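Long-range contacts in CYCLIN domain-containing protein (Chaetomium thermophilum, PDB 6Z3U), which probably serves as the cyclin H subunit of the CAK complex, regulating the activity of its cyclin-dependent protein kinase: residues Glu85-Leu89 and Ile350-Lys356; Leu137-Phe141 and Phe156-Arg162; Glu219-Ser224 and Glu332-Arg337; Asp108-Thr113 and Val185-Arg190. One frame throughout, in Å; residues are numbered along the deposited sequence.

Contact 1. Residues Glu85-Leu89 and Ile350-Lys356; sequences EELLL and IQPIRKK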
loop_
_atom_site.group_PDB
_atom_site.type_symbol
_atom_site.label_atom_id
_atom_site.label_comp_id
_atom_site.label_asym_id
_atom_site.label_seq_id
_atom_site.Cartn_x
_atom_site.Cartn_y
_atom_site.Cartn_z
ATOM N N GLU A 85 19.349 -21.053 17.419
ATOM C CA GLU A 85 18.218 -21.218 18.326
ATOM C C GLU A 85 17.295 -20.011 18.283
ATOM O O GLU A 85 16.080 -20.150 18.462
ATOM C CB GLU A 85 18.711 -21.442 19.754
ATOM C CG GLU A 85 19.498 -22.726 19.951
ATOM C CD GLU A 85 19.996 -22.899 21.374
ATOM O OE1 GLU A 85 20.211 -24.057 21.792
ATOM O OE2 GLU A 85 20.171 -21.877 22.075
ATOM N N GLU A 86 17.852 -18.823 18.048
ATOM C CA GLU A 86 17.027 -17.634 17.876
ATOM C C GLU A 86 16.174 -17.762 16.623
ATOM O O GLU A 86 14.965 -17.506 16.651
ATOM C CB GLU A 86 17.923 -16.395 17.814
ATOM C CG GLU A 86 17.374 -15.171 18.530
ATOM C CD GLU A 86 18.368 -14.024 18.564
ATOM O OE1 GLU A 86 19.329 -14.096 19.356
ATOM O OE2 GLU A 86 18.183 -13.047 17.810
ATOM N N LEU A 87 16.794 -18.168 15.511
ATOM C CA LEU A 87 16.064 -18.351 14.260
ATOM C C LEU A 87 15.062 -19.493 14.354
ATOM O O LEU A 87 14.047 -19.486 13.650
ATOM C CB LEU A 87 17.052 -18.612 13.122
ATOM C CG LEU A 87 16.497 -18.752 11.705
ATOM C CD1 LEU A 87 15.628 -17.566 11.342
ATOM C CD2 LEU A 87 17.645 -18.901 10.717
ATOM N N LEU A 88 15.336 -20.487 15.203
ATOM C CA LEU A 88 14.421 -21.617 15.339
ATOM C C LEU A 88 13.103 -21.184 15.971
ATOM O O LEU A 88 12.031 -21.628 15.547
ATOM C CB LEU A 88 15.080 -22.725 16.163
ATOM C CG LEU A 88 14.647 -24.165 15.874
ATOM C CD1 LEU A 88 15.539 -25.150 16.618
ATOM C CD2 LEU A 88 13.195 -24.391 16.249
ATOM N N LEU A 89 13.159 -20.319 16.985
ATOM C CA LEU A 89 11.927 -19.854 17.611
ATOM C C LEU A 89 11.133 -18.963 16.665
ATOM O O LEU A 89 9.898 -18.988 16.671
ATOM C CB LEU A 89 12.240 -19.111 18.909
ATOM C CG LEU A 89 12.720 -19.954 20.093
ATOM C CD1 LEU A 89 12.884 -19.082 21.331
ATOM C CD2 LEU A 89 11.764 -21.102 20.376
ATOM N N ILE A 350 11.524 -27.232 21.120
ATOM C CA ILE A 350 11.166 -25.839 21.370
ATOM C C ILE A 350 11.226 -25.503 22.855
ATOM O O ILE A 350 11.810 -24.491 23.247
ATOM C CB ILE A 350 9.765 -25.543 20.787
ATOM C CG1 ILE A 350 9.799 -25.574 19.255
ATOM C CG2 ILE A 350 9.240 -24.200 21.294
ATOM C CD1 ILE A 350 10.710 -24.535 18.625
ATOM N N GLN A 351 10.614 -26.332 23.701
ATOM C CA GLN A 351 10.535 -26.000 25.121
ATOM C C GLN A 351 11.903 -25.746 25.739
ATOM O O GLN A 351 12.049 -24.751 26.473
ATOM C CB GLN A 351 9.781 -27.107 25.866
ATOM C CG GLN A 351 9.553 -26.798 27.334
ATOM C CD GLN A 351 8.808 -25.491 27.537
ATOM O OE1 GLN A 351 7.759 -25.259 26.934
ATOM N NE2 GLN A 351 9.359 -24.621 28.377
ATOM N N PRO A 352 12.924 -26.580 25.520
ATOM C CA PRO A 352 14.255 -26.246 26.051
ATOM C C PRO A 352 14.701 -24.834 25.708
ATOM O O PRO A 352 15.310 -24.156 26.544
ATOM C CB PRO A 352 15.169 -27.294 25.401
ATOM C CG PRO A 352 14.273 -28.389 24.905
ATOM C CD PRO A 352 12.839 -27.978 25.068
ATOM N N ILE A 353 14.408 -24.370 24.492
ATOM C CA ILE A 353 14.866 -23.050 24.075
ATOM C C ILE A 353 14.110 -21.965 24.829
ATOM O O ILE A 353 14.701 -20.980 25.285
ATOM C CB ILE A 353 14.715 -22.886 22.551
ATOM C CG1 ILE A 353 15.240 -24.118 21.809
ATOM C CG2 ILE A 353 15.451 -21.640 22.079
ATOM C CD1 ILE A 353 16.651 -24.524 22.187
ATOM N N ARG A 354 12.792 -22.128 24.978
ATOM C CA ARG A 354 12.012 -21.145 25.720
ATOM C C ARG A 354 12.496 -21.012 27.160
ATOM O O ARG A 354 12.456 -19.911 27.721
ATOM C CB ARG A 354 10.527 -21.517 25.678
ATOM C CG ARG A 354 9.999 -21.704 24.258
ATOM C CD ARG A 354 8.496 -21.974 24.194
ATOM N NE ARG A 354 7.694 -20.886 24.752
ATOM C CZ ARG A 354 6.983 -20.959 25.878
ATOM N NH1 ARG A 354 6.293 -19.902 26.285
ATOM N NH2 ARG A 354 6.941 -22.080 26.587
ATOM N N LYS A 355 12.961 -22.106 27.773
ATOM C CA LYS A 355 13.492 -21.998 29.129
ATOM C C LYS A 355 14.833 -21.272 29.147
ATOM O O LYS A 355 15.108 -20.491 30.065
ATOM C CB LYS A 355 13.645 -23.375 29.777
ATOM C CG LYS A 355 13.624 -23.292 31.302
ATOM C CD LYS A 355 14.005 -24.596 31.988
ATOM C CE LYS A 355 12.844 -25.565 32.079
ATOM N NZ LYS A 355 13.267 -26.837 32.729
ATOM N N LYS A 356 15.682 -21.518 28.147
ATOM C CA LYS A 356 16.937 -20.778 28.066
ATOM C C LYS A 356 16.668 -19.295 27.852
ATOM O O LYS A 356 17.389 -18.441 28.380
ATOM C CB LYS A 356 17.813 -21.351 26.950
ATOM C CG LYS A 356 19.231 -20.793 26.925
ATOM C CD LYS A 356 20.020 -21.278 25.710
ATOM C CE LYS A 356 20.427 -22.739 25.842
ATOM N NZ LYS A 356 21.421 -23.133 24.801
#
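Ile350 meets Leu88 and Leu89 where helix 83-103 packs on helix 343-358, joining an early to a late helix of the all-helical cyclin chain. The two short segments cross at -115°, with axes 10.4 Å apart. Ile350 CD1 lies 3.4 Å from Leu88 CD2 and borders Leu89 CD2. One turn on, Ile353 points toward helix 83-103 and uses both branches. Ile353 CG2 sits 3.7 Å from Leu89 CD1, while its CD1 leans on the carboxylate end of Glu85. Arg354 CG makes a marginal touch on Leu89 CD2; its NE is hydrogen-bonded to Tyr93 OH. Lys356 ends the contact with a charged group. Its CG is anti to the backbone N (chi1 -171°), and the chain bends to cross Glu85 at about a right angle. In a long salt bridge, Lys356 NZ lies 3.3 Å from Glu85 OE2, on the syn lone pair of that oxygen, and bonds weakly to OE1. Glu85 OE2 has a second partner in the backbone N of Thr82.

Contact 2. Residues Leu137-Phe141 and Phe156-Arg162; sequences LVALF and FAKTFGR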
loop_
_atom_site.group_PDB
_atom_site.type_symbol
_atom_site.label_atom_id
_atom_site.label_comp_id
_atom_site.label_asym_id
_atom_site.label_seq_id
_atom_site.Cartn_x
_atom_site.Cartn_y
_atom_site.Cartn_z
ATOM N N LEU A 137 0.943 -11.607 17.877
ATOM C CA LEU A 137 -0.365 -10.976 17.752
ATOM C C LEU A 137 -0.259 -9.597 17.114
ATOM O O LEU A 137 -1.133 -9.198 16.336
ATOM C CB LEU A 137 -1.027 -10.880 19.125
ATOM C CG LEU A 137 -1.723 -12.151 19.611
ATOM C CD1 LEU A 137 -2.012 -12.079 21.101
ATOM C CD2 LEU A 137 -3.005 -12.367 18.828
ATOM N N VAL A 138 0.802 -8.852 17.434
ATOM C CA VAL A 138 0.968 -7.515 16.872
ATOM C C VAL A 138 1.124 -7.584 15.359
ATOM O O VAL A 138 0.556 -6.768 14.623
ATOM C CB VAL A 138 2.170 -6.811 17.528
ATOM C CG1 VAL A 138 2.391 -5.449 16.899
ATOM C CG2 VAL A 138 1.960 -6.689 19.034
ATOM N N ALA A 139 1.890 -8.562 14.869
ATOM C CA ALA A 139 2.097 -8.684 13.430
ATOM C C ALA A 139 0.799 -9.002 12.700
ATOM O O ALA A 139 0.616 -8.583 11.551
ATOM C CB ALA A 139 3.143 -9.759 13.141
ATOM N N LEU A 140 -0.105 -9.748 13.341
ATOM C CA LEU A 140 -1.406 -10.015 12.734
ATOM C C LEU A 140 -2.285 -8.769 12.748
ATOM O O LEU A 140 -2.966 -8.472 11.760
ATOM C CB LEU A 140 -2.097 -11.164 13.464
ATOM C CG LEU A 140 -1.662 -12.575 13.062
ATOM C CD1 LEU A 140 -2.100 -13.587 14.105
ATOM C CD2 LEU A 140 -2.227 -12.943 11.708
ATOM N N PHE A 141 -2.282 -8.028 13.856
ATOM C CA PHE A 141 -3.105 -6.826 13.943
ATOM C C PHE A 141 -2.615 -5.755 12.978
ATOM O O PHE A 141 -3.414 -5.129 12.272
ATOM C CB PHE A 141 -3.107 -6.296 15.375
ATOM C CG PHE A 141 -3.979 -5.091 15.573
ATOM C CD1 PHE A 141 -5.357 -5.201 15.513
ATOM C CD2 PHE A 141 -3.421 -3.852 15.829
ATOM C CE1 PHE A 141 -6.162 -4.096 15.697
ATOM C CE2 PHE A 141 -4.219 -2.744 16.017
ATOM C CZ PHE A 141 -5.592 -2.866 15.951
ATOM N N PHE A 156 -10.522 -7.523 17.869
ATOM C CA PHE A 156 -9.348 -8.329 17.550
ATOM C C PHE A 156 -8.918 -9.163 18.750
ATOM O O PHE A 156 -8.572 -10.342 18.607
ATOM C CB PHE A 156 -8.204 -7.427 17.081
ATOM C CG PHE A 156 -6.981 -8.180 16.642
ATOM C CD1 PHE A 156 -6.788 -8.491 15.306
ATOM C CD2 PHE A 156 -6.025 -8.579 17.562
ATOM C CE1 PHE A 156 -5.665 -9.185 14.897
ATOM C CE2 PHE A 156 -4.902 -9.276 17.158
ATOM C CZ PHE A 156 -4.722 -9.578 15.823
ATOM N N ALA A 157 -8.925 -8.567 19.945
ATOM C CA ALA A 157 -8.546 -9.306 21.144
ATOM C C ALA A 157 -9.551 -10.406 21.460
ATOM O O ALA A 157 -9.168 -11.467 21.964
ATOM C CB ALA A 157 -8.413 -8.348 22.328
ATOM N N LYS A 158 -10.836 -10.167 21.181
ATOM C CA LYS A 158 -11.847 -11.202 21.377
ATOM C C LYS A 158 -11.492 -12.472 20.616
ATOM O O LYS A 158 -11.470 -13.569 21.186
ATOM C CB LYS A 158 -13.214 -10.697 20.913
ATOM C CG LYS A 158 -14.368 -11.043 21.837
ATOM C CD LYS A 158 -15.708 -10.400 21.427
ATOM C CE LYS A 158 -16.167 -10.680 19.978
ATOM N NZ LYS A 158 -15.238 -10.267 18.877
ATOM N N THR A 159 -11.215 -12.339 19.318
ATOM C CA THR A 159 -11.018 -13.513 18.476
ATOM C C THR A 159 -9.851 -14.365 18.954
ATOM O O THR A 159 -9.834 -15.578 18.719
ATOM C CB THR A 159 -10.800 -13.080 17.028
ATOM O OG1 THR A 159 -9.644 -12.238 16.951
ATOM C CG2 THR A 159 -12.010 -12.314 16.510
ATOM N N PHE A 160 -8.870 -13.758 19.623
ATOM C CA PHE A 160 -7.720 -14.485 20.145
ATOM C C PHE A 160 -7.788 -14.673 21.657
ATOM O O PHE A 160 -6.761 -14.927 22.294
ATOM C CB PHE A 160 -6.428 -13.768 19.751
ATOM C CG PHE A 160 -6.163 -13.770 18.273
ATOM C CD1 PHE A 160 -5.260 -14.659 17.718
ATOM C CD2 PHE A 160 -6.822 -12.887 17.436
ATOM C CE1 PHE A 160 -5.017 -14.664 16.359
ATOM C CE2 PHE A 160 -6.581 -12.887 16.077
ATOM C CZ PHE A 160 -5.678 -13.777 15.539
ATOM N N GLY A 161 -8.976 -14.559 22.241
ATOM C CA GLY A 161 -9.123 -14.810 23.671
ATOM C C GLY A 161 -8.191 -13.993 24.534
ATOM O O GLY A 161 -7.717 -14.476 25.571
ATOM N N ARG A 162 -7.912 -12.755 24.133
ATOM C CA ARG A 162 -7.046 -11.859 24.888
ATOM C C ARG A 162 -7.919 -10.904 25.693
ATOM O O ARG A 162 -8.716 -10.153 25.120
ATOM C CB ARG A 162 -6.110 -11.090 23.957
ATOM C CG ARG A 162 -5.126 -10.173 24.674
ATOM C CD ARG A 162 -4.238 -10.939 25.646
ATOM N NE ARG A 162 -3.476 -11.992 24.979
ATOM C CZ ARG A 162 -2.198 -11.891 24.615
ATOM N NH1 ARG A 162 -1.511 -10.781 24.851
ATOM N NH2 ARG A 162 -1.605 -12.912 24.014
#
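Phe141 sets its ring edge against a face of Phe156, a T-shaped pair within the cyclin fold. The ring centroids are 5.0 Å apart and the planes stand at 72°. Phe141 CB lies over the same Phe156 ring, 3.9 Å from its centroid, in a CH-pi contact. Leu140 CB comes in near the ring plane of Phe156. Phe160 CE2 covers the opposite face. Phe156 has CG anti to the backbone N (chi1 -176°), which carries its ring between the other two. Leu137 CD2 lies over a face of Phe160, 3.8 Å from the ring centroid, and its CD1 lies over a face of the Arg162 guanidinium. Leu140 CD1 also touches Phe160 CE1, at 3.8 Å. An alanine in place of Phe156 is likely to open a gap between Phe141 and Phe160 and leave the Phe141 edge without its aromatic face. Further out, a Schellman motif with Gly161 as its C-prime residue ends helix 153-159. Glu134 forms a salt bridge with Arg162 NH1. Asp132 of the neighbouring kinase chain packs on Phe141. The cohesion is almost wholly apolar and aromatic, and the one charged group, flat on a methyl, has its charge met by Glu134.

Contact 3. Residues Glu219-Ser224 and Glu332-Arg337; sequences EILRFS and ELPERR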
loop_
_atom_site.group_PDB
_atom_site.type_symbol
_atom_site.label_atom_id
_atom_site.label_comp_id
_atom_site.label_asym_id
_atom_site.label_seq_id
_atom_site.Cartn_x
_atom_site.Cartn_y
_atom_site.Cartn_z
ATOM N N GLU A 219 -1.417 -23.864 -2.080
ATOM C CA GLU A 219 -1.111 -24.354 -0.740
ATOM C C GLU A 219 0.377 -24.226 -0.431
ATOM O O GLU A 219 0.759 -23.930 0.707
ATOM C CB GLU A 219 -1.560 -25.808 -0.590
ATOM C CG GLU A 219 -3.051 -25.990 -0.316
ATOM C CD GLU A 219 -3.522 -25.257 0.935
ATOM O OE1 GLU A 219 -2.667 -24.861 1.758
ATOM O OE2 GLU A 219 -4.749 -25.076 1.091
ATOM N N ILE A 220 1.233 -24.461 -1.428
ATOM C CA ILE A 220 2.668 -24.276 -1.233
ATOM C C ILE A 220 2.970 -22.820 -0.905
ATOM O O ILE A 220 3.692 -22.513 0.051
ATOM C CB ILE A 220 3.443 -24.749 -2.475
ATOM C CG1 ILE A 220 3.193 -26.242 -2.711
ATOM C CG2 ILE A 220 4.932 -24.456 -2.310
ATOM C CD1 ILE A 220 3.911 -26.816 -3.918
ATOM N N LEU A 221 2.420 -21.897 -1.699
ATOM C CA LEU A 221 2.668 -20.481 -1.462
ATOM C C LEU A 221 2.145 -20.048 -0.099
ATOM O O LEU A 221 2.710 -19.143 0.526
ATOM C CB LEU A 221 2.022 -19.645 -2.567
ATOM C CG LEU A 221 2.651 -19.733 -3.961
ATOM C CD1 LEU A 221 1.880 -18.860 -4.942
ATOM C CD2 LEU A 221 4.120 -19.336 -3.938
ATOM N N ARG A 222 1.074 -20.686 0.377
ATOM C CA ARG A 222 0.468 -20.331 1.652
ATOM C C ARG A 222 1.319 -20.713 2.855
ATOM O O ARG A 222 0.998 -20.286 3.969
ATOM C CB ARG A 222 -0.903 -21.004 1.773
ATOM C CG ARG A 222 -2.016 -20.284 1.027
ATOM C CD ARG A 222 -3.130 -21.239 0.623
ATOM N NE ARG A 222 -4.312 -20.524 0.151
ATOM C CZ ARG A 222 -5.562 -20.955 0.293
ATOM N NH1 ARG A 222 -6.567 -20.224 -0.169
ATOM N NH2 ARG A 222 -5.811 -22.113 0.892
ATOM N N PHE A 223 2.379 -21.503 2.674
ATOM C CA PHE A 223 3.154 -21.961 3.821
ATOM C C PHE A 223 4.655 -21.933 3.550
ATOM O O PHE A 223 5.419 -21.355 4.328
ATOM C CB PHE A 223 2.727 -23.380 4.208
ATOM C CG PHE A 223 3.327 -23.864 5.495
ATOM C CD1 PHE A 223 2.701 -23.584 6.699
ATOM C CD2 PHE A 223 4.508 -24.586 5.512
ATOM C CE1 PHE A 223 3.237 -24.017 7.893
ATOM C CE2 PHE A 223 5.050 -25.024 6.707
ATOM C CZ PHE A 223 4.411 -24.739 7.899
ATOM N N SER A 224 5.082 -22.559 2.453
ATOM C CA SER A 224 6.511 -22.776 2.228
ATOM C C SER A 224 7.326 -21.489 2.218
ATOM O O SER A 224 8.339 -21.423 2.936
ATOM C CB SER A 224 6.707 -23.556 0.923
ATOM O OG SER A 224 6.591 -24.950 1.139
ATOM N N GLU A 332 10.419 -27.044 3.471
ATOM C CA GLU A 332 9.327 -26.728 4.388
ATOM C C GLU A 332 8.006 -26.716 3.614
ATOM O O GLU A 332 7.322 -25.704 3.491
ATOM C CB GLU A 332 9.584 -25.397 5.092
ATOM C CG GLU A 332 9.188 -25.381 6.562
ATOM C CD GLU A 332 9.992 -26.360 7.404
ATOM O OE1 GLU A 332 11.236 -26.365 7.294
ATOM O OE2 GLU A 332 9.379 -27.123 8.182
ATOM N N LEU A 333 7.631 -27.880 3.092
ATOM C CA LEU A 333 6.420 -28.011 2.303
ATOM C C LEU A 333 5.197 -27.955 3.214
ATOM O O LEU A 333 5.311 -28.047 4.437
ATOM C CB LEU A 333 6.458 -29.311 1.502
ATOM C CG LEU A 333 7.524 -29.370 0.403
ATOM C CD1 LEU A 333 7.588 -30.759 -0.221
ATOM C CD2 LEU A 333 7.261 -28.317 -0.662
ATOM N N PRO A 334 4.003 -27.788 2.639
ATOM C CA PRO A 334 2.792 -27.694 3.474
ATOM C C PRO A 334 2.593 -28.862 4.423
ATOM O O PRO A 334 1.933 -28.696 5.458
ATOM C CB PRO A 334 1.662 -27.620 2.436
ATOM C CG PRO A 334 2.299 -27.040 1.222
ATOM C CD PRO A 334 3.718 -27.538 1.214
ATOM N N GLU A 335 3.129 -30.043 4.106
ATOM C CA GLU A 335 2.963 -31.181 5.004
ATOM C C GLU A 335 3.607 -30.923 6.359
ATOM O O GLU A 335 3.198 -31.515 7.364
ATOM C CB GLU A 335 3.559 -32.446 4.380
ATOM C CG GLU A 335 2.778 -33.001 3.198
ATOM C CD GLU A 335 2.801 -32.081 1.997
ATOM O OE1 GLU A 335 3.886 -31.551 1.677
ATOM O OE2 GLU A 335 1.735 -31.880 1.378
ATOM N N ARG A 336 4.606 -30.042 6.408
ATOM C CA ARG A 336 5.291 -29.719 7.653
ATOM C C ARG A 336 4.429 -28.916 8.617
ATOM O O ARG A 336 4.893 -28.623 9.725
ATOM C CB ARG A 336 6.581 -28.955 7.346
ATOM C CG ARG A 336 7.606 -29.773 6.569
ATOM C CD ARG A 336 8.534 -30.543 7.501
ATOM N NE ARG A 336 9.491 -29.661 8.161
ATOM C CZ ARG A 336 10.415 -30.063 9.029
ATOM N NH1 ARG A 336 11.237 -29.176 9.573
ATOM N NH2 ARG A 336 10.517 -31.346 9.356
ATOM N N ARG A 337 3.202 -28.554 8.232
ATOM C CA ARG A 337 2.313 -27.852 9.153
ATOM C C ARG A 337 2.144 -28.627 10.452
ATOM O O ARG A 337 2.070 -28.037 11.536
ATOM C CB ARG A 337 0.948 -27.629 8.501
ATOM C CG ARG A 337 0.882 -26.454 7.547
ATOM C CD ARG A 337 -0.535 -26.265 7.024
ATOM N NE ARG A 337 -0.561 -25.840 5.625
ATOM C CZ ARG A 337 -0.640 -24.576 5.212
ATOM N NH1 ARG A 337 -0.659 -24.312 3.912
ATOM N NH2 ARG A 337 -0.701 -23.577 6.085
#
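Phe223 and Arg337, the most covered residues here, meet where the C-terminal part of helix 207-221, in the C-terminal cyclin domain, is tied to the loop before helix 343-358. Among the apolar contacts, Arg337 CG lies over a face of the Phe223 ring, 3.8 Å from its centroid. With CG anti to the backbone N (chi1 -172°), Phe223 places its ring against the loop, where Glu332 O meets the ring edge. Leu98 of helix 83-103 also packs on Phe223. Pro334 CG rests against Ile220, 4.1 Å from CG1. A single hydrogen bond joins the segments. Ser224 OG donates to Glu332 O at 2.6 Å, from above the carbonyl plane. Charged contacts lie at the margin. Glu219 OE1 pairs with Arg337 NH1 at 3.0 Å, and the carboxylate and guanidinium planes are nearly perpendicular. Glu219 OE2 bonds weakly to Arg222 NH2, while the stronger partner of Arg222 is Asp108. Glu219 thus stands between two arginines, and its negative charge probably eases their mutual repulsion beside the buried aromatic ring.

Contact 4. Residues Asp108-Thr113 and Val185-Arg190; sequences DEIKAT and VKHPFR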
loop_
_atom_site.group_PDB
_atom_site.type_symbol
_atom_site.label_atom_id
_atom_site.label_comp_id
_atom_site.label_asym_id
_atom_site.label_seq_id
_atom_site.Cartn_x
_atom_site.Cartn_y
_atom_site.Cartn_z
ATOM N N ASP A 108 -5.600 -14.540 2.796
ATOM C CA ASP A 108 -4.240 -15.003 2.543
ATOM C C ASP A 108 -3.257 -13.839 2.491
ATOM O O ASP A 108 -2.117 -13.958 2.953
ATOM C CB ASP A 108 -4.188 -15.799 1.238
ATOM C CG ASP A 108 -4.835 -17.170 1.358
ATOM O OD1 ASP A 108 -5.131 -17.599 2.494
ATOM O OD2 ASP A 108 -5.045 -17.820 0.310
ATOM N N GLU A 109 -3.673 -12.709 1.916
ATOM C CA GLU A 109 -2.775 -11.559 1.841
ATOM C C GLU A 109 -2.468 -10.999 3.221
ATOM O O GLU A 109 -1.353 -10.521 3.457
ATOM C CB GLU A 109 -3.383 -10.479 0.949
ATOM C CG GLU A 109 -3.554 -10.897 -0.503
ATOM C CD GLU A 109 -3.009 -9.866 -1.472
ATOM O OE1 GLU A 109 -2.021 -10.164 -2.172
ATOM O OE2 GLU A 109 -3.568 -8.748 -1.522
ATOM N N ILE A 110 -3.431 -11.045 4.144
ATOM C CA ILE A 110 -3.174 -10.583 5.504
ATOM C C ILE A 110 -2.184 -11.513 6.196
ATOM O O ILE A 110 -1.187 -11.067 6.774
ATOM C CB ILE A 110 -4.492 -10.470 6.293
ATOM C CG1 ILE A 110 -5.284 -9.247 5.823
ATOM C CG2 ILE A 110 -4.213 -10.385 7.787
ATOM C CD1 ILE A 110 -6.656 -9.105 6.460
ATOM N N LYS A 111 -2.448 -12.821 6.148
ATOM C CA LYS A 111 -1.540 -13.787 6.756
ATOM C C LYS A 111 -0.112 -13.574 6.273
ATOM O O LYS A 111 0.822 -13.467 7.074
ATOM C CB LYS A 111 -1.995 -15.209 6.428
ATOM C CG LYS A 111 -3.375 -15.571 6.935
ATOM C CD LYS A 111 -3.781 -16.953 6.442
ATOM C CE LYS A 111 -5.183 -17.313 6.893
ATOM N NZ LYS A 111 -5.886 -18.161 5.892
ATOM N N ALA A 112 0.072 -13.505 4.953
ATOM C CA ALA A 112 1.416 -13.386 4.401
ATOM C C ALA A 112 2.080 -12.086 4.832
ATOM O O ALA A 112 3.287 -12.056 5.099
ATOM C CB ALA A 112 1.361 -13.486 2.877
ATOM N N THR A 113 1.309 -10.997 4.905
ATOM C CA THR A 113 1.874 -9.723 5.339
ATOM C C THR A 113 2.226 -9.751 6.821
ATOM O O THR A 113 3.297 -9.277 7.219
ATOM C CB THR A 113 0.893 -8.590 5.050
ATOM O OG1 THR A 113 0.771 -8.413 3.634
ATOM C CG2 THR A 113 1.374 -7.292 5.682
ATOM N N VAL A 185 4.153 -4.859 1.106
ATOM C CA VAL A 185 4.732 -6.185 0.942
ATOM C C VAL A 185 4.087 -6.843 -0.269
ATOM O O VAL A 185 2.868 -6.762 -0.458
ATOM C CB VAL A 185 4.535 -7.059 2.195
ATOM C CG1 VAL A 185 5.371 -8.324 2.088
ATOM C CG2 VAL A 185 4.879 -6.279 3.454
ATOM N N LYS A 186 4.905 -7.506 -1.079
ATOM C CA LYS A 186 4.478 -8.061 -2.354
ATOM C C LYS A 186 4.400 -9.574 -2.226
ATOM O O LYS A 186 5.375 -10.219 -1.828
ATOM C CB LYS A 186 5.441 -7.657 -3.471
ATOM C CG LYS A 186 5.565 -6.149 -3.637
ATOM C CD LYS A 186 6.635 -5.777 -4.643
ATOM C CE LYS A 186 6.586 -4.294 -4.972
ATOM N NZ LYS A 186 5.249 -3.865 -5.479
ATOM N N HIS A 187 3.241 -10.131 -2.553
ATOM C CA HIS A 187 2.993 -11.555 -2.412
ATOM C C HIS A 187 2.798 -12.215 -3.771
ATOM O O HIS A 187 2.431 -11.555 -4.748
ATOM C CB HIS A 187 1.753 -11.797 -1.542
ATOM C CG HIS A 187 1.841 -11.169 -0.188
ATOM N ND1 HIS A 187 2.828 -11.491 0.719
ATOM C CD2 HIS A 187 1.068 -10.234 0.414
ATOM C CE1 HIS A 187 2.661 -10.782 1.820
ATOM N NE2 HIS A 187 1.598 -10.012 1.662
ATOM N N PRO A 188 3.019 -13.527 -3.866
ATOM C CA PRO A 188 2.888 -14.220 -5.160
ATOM C C PRO A 188 1.534 -14.879 -5.404
ATOM O O PRO A 188 1.399 -15.582 -6.411
ATOM C CB PRO A 188 3.986 -15.289 -5.062
ATOM C CG PRO A 188 4.377 -15.373 -3.576
ATOM C CD PRO A 188 3.464 -14.459 -2.819
ATOM N N PHE A 189 0.550 -14.677 -4.527
ATOM C CA PHE A 189 -0.747 -15.319 -4.720
ATOM C C PHE A 189 -1.409 -14.837 -6.005
ATOM O O PHE A 189 -1.801 -15.644 -6.856
ATOM C CB PHE A 189 -1.648 -15.052 -3.513
ATOM C CG PHE A 189 -1.034 -15.445 -2.199
ATOM C CD1 PHE A 189 -0.933 -16.778 -1.836
ATOM C CD2 PHE A 189 -0.558 -14.481 -1.328
ATOM C CE1 PHE A 189 -0.368 -17.141 -0.630
ATOM C CE2 PHE A 189 0.006 -14.839 -0.119
ATOM C CZ PHE A 189 0.102 -16.171 0.230
ATOM N N ARG A 190 -1.540 -13.520 -6.167
ATOM C CA ARG A 190 -2.139 -12.992 -7.388
ATOM C C ARG A 190 -1.271 -13.283 -8.604
ATOM O O ARG A 190 -1.795 -13.474 -9.707
ATOM C CB ARG A 190 -2.373 -11.490 -7.250
ATOM C CG ARG A 190 -3.351 -10.925 -8.263
ATOM C CD ARG A 190 -3.589 -9.445 -8.028
ATOM N NE ARG A 190 -4.265 -9.190 -6.757
ATOM C CZ ARG A 190 -3.648 -8.895 -5.615
ATOM N NH1 ARG A 190 -2.325 -8.812 -5.560
ATOM N NH2 ARG A 190 -4.363 -8.684 -4.519
#
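Thr113 OG1 lies at the edge of the His187 ring. Ala112 CB faces the same ring, but is modelled too close for the spacing to be trusted. This is the interface between the first cyclin domain and the C-terminal one, at the start of helix 108-124. The Phe189 ring takes Ala112 CB at its edge, 3.6 Å from CE2, and Asp108 CB over a face. His187 NE2 donates to Thr113 OG1 at 2.7 Å, with the hydroxyl oxygen almost in the ring plane. His187 ND1 is hydrogen-bonded to Tyr231, so the imidazole is gripped at both ends and its rotation is fixed. A leucine at His187 would probably leave Thr113 and Tyr231 without this shared partner. Arg190 adds a charged contact, besides salt bridges with Glu53 of the RING-type protein chain and Asp247 of the kinase chain. Glu109 bends at chi2 (-131°), which swings its carboxylate toward Arg190. Glu109 OE2 lies near the guanidinium plane of Arg190, while Arg190 NH2 meets that oxygen from above the carboxylate plane at 3.1 Å.

Overall arrangement
Contacts 3 and 4 are directly joined, with centres 14 Å apart. Arg222 NE forms a salt bridge with Asp108 OD2 at 2.8 Å, and Leu221 CD1 packs on Pro188 O. Contact 2 is nested along the chain inside the loop closed by contact 4, and their nearest atoms are about 5 Å apart. Contact 1 closes the longest loop and encloses the other three. It stands apart from contact 4, with centres 28 Å apart. Consecutive helices 83-103, 108-124 and 132-146 carry the first segments of contacts 1, 4 and 2. Partner subunits touch contacts 2 and 4: the kinase chain reaches both, and the RING-type chain reaches contact 4.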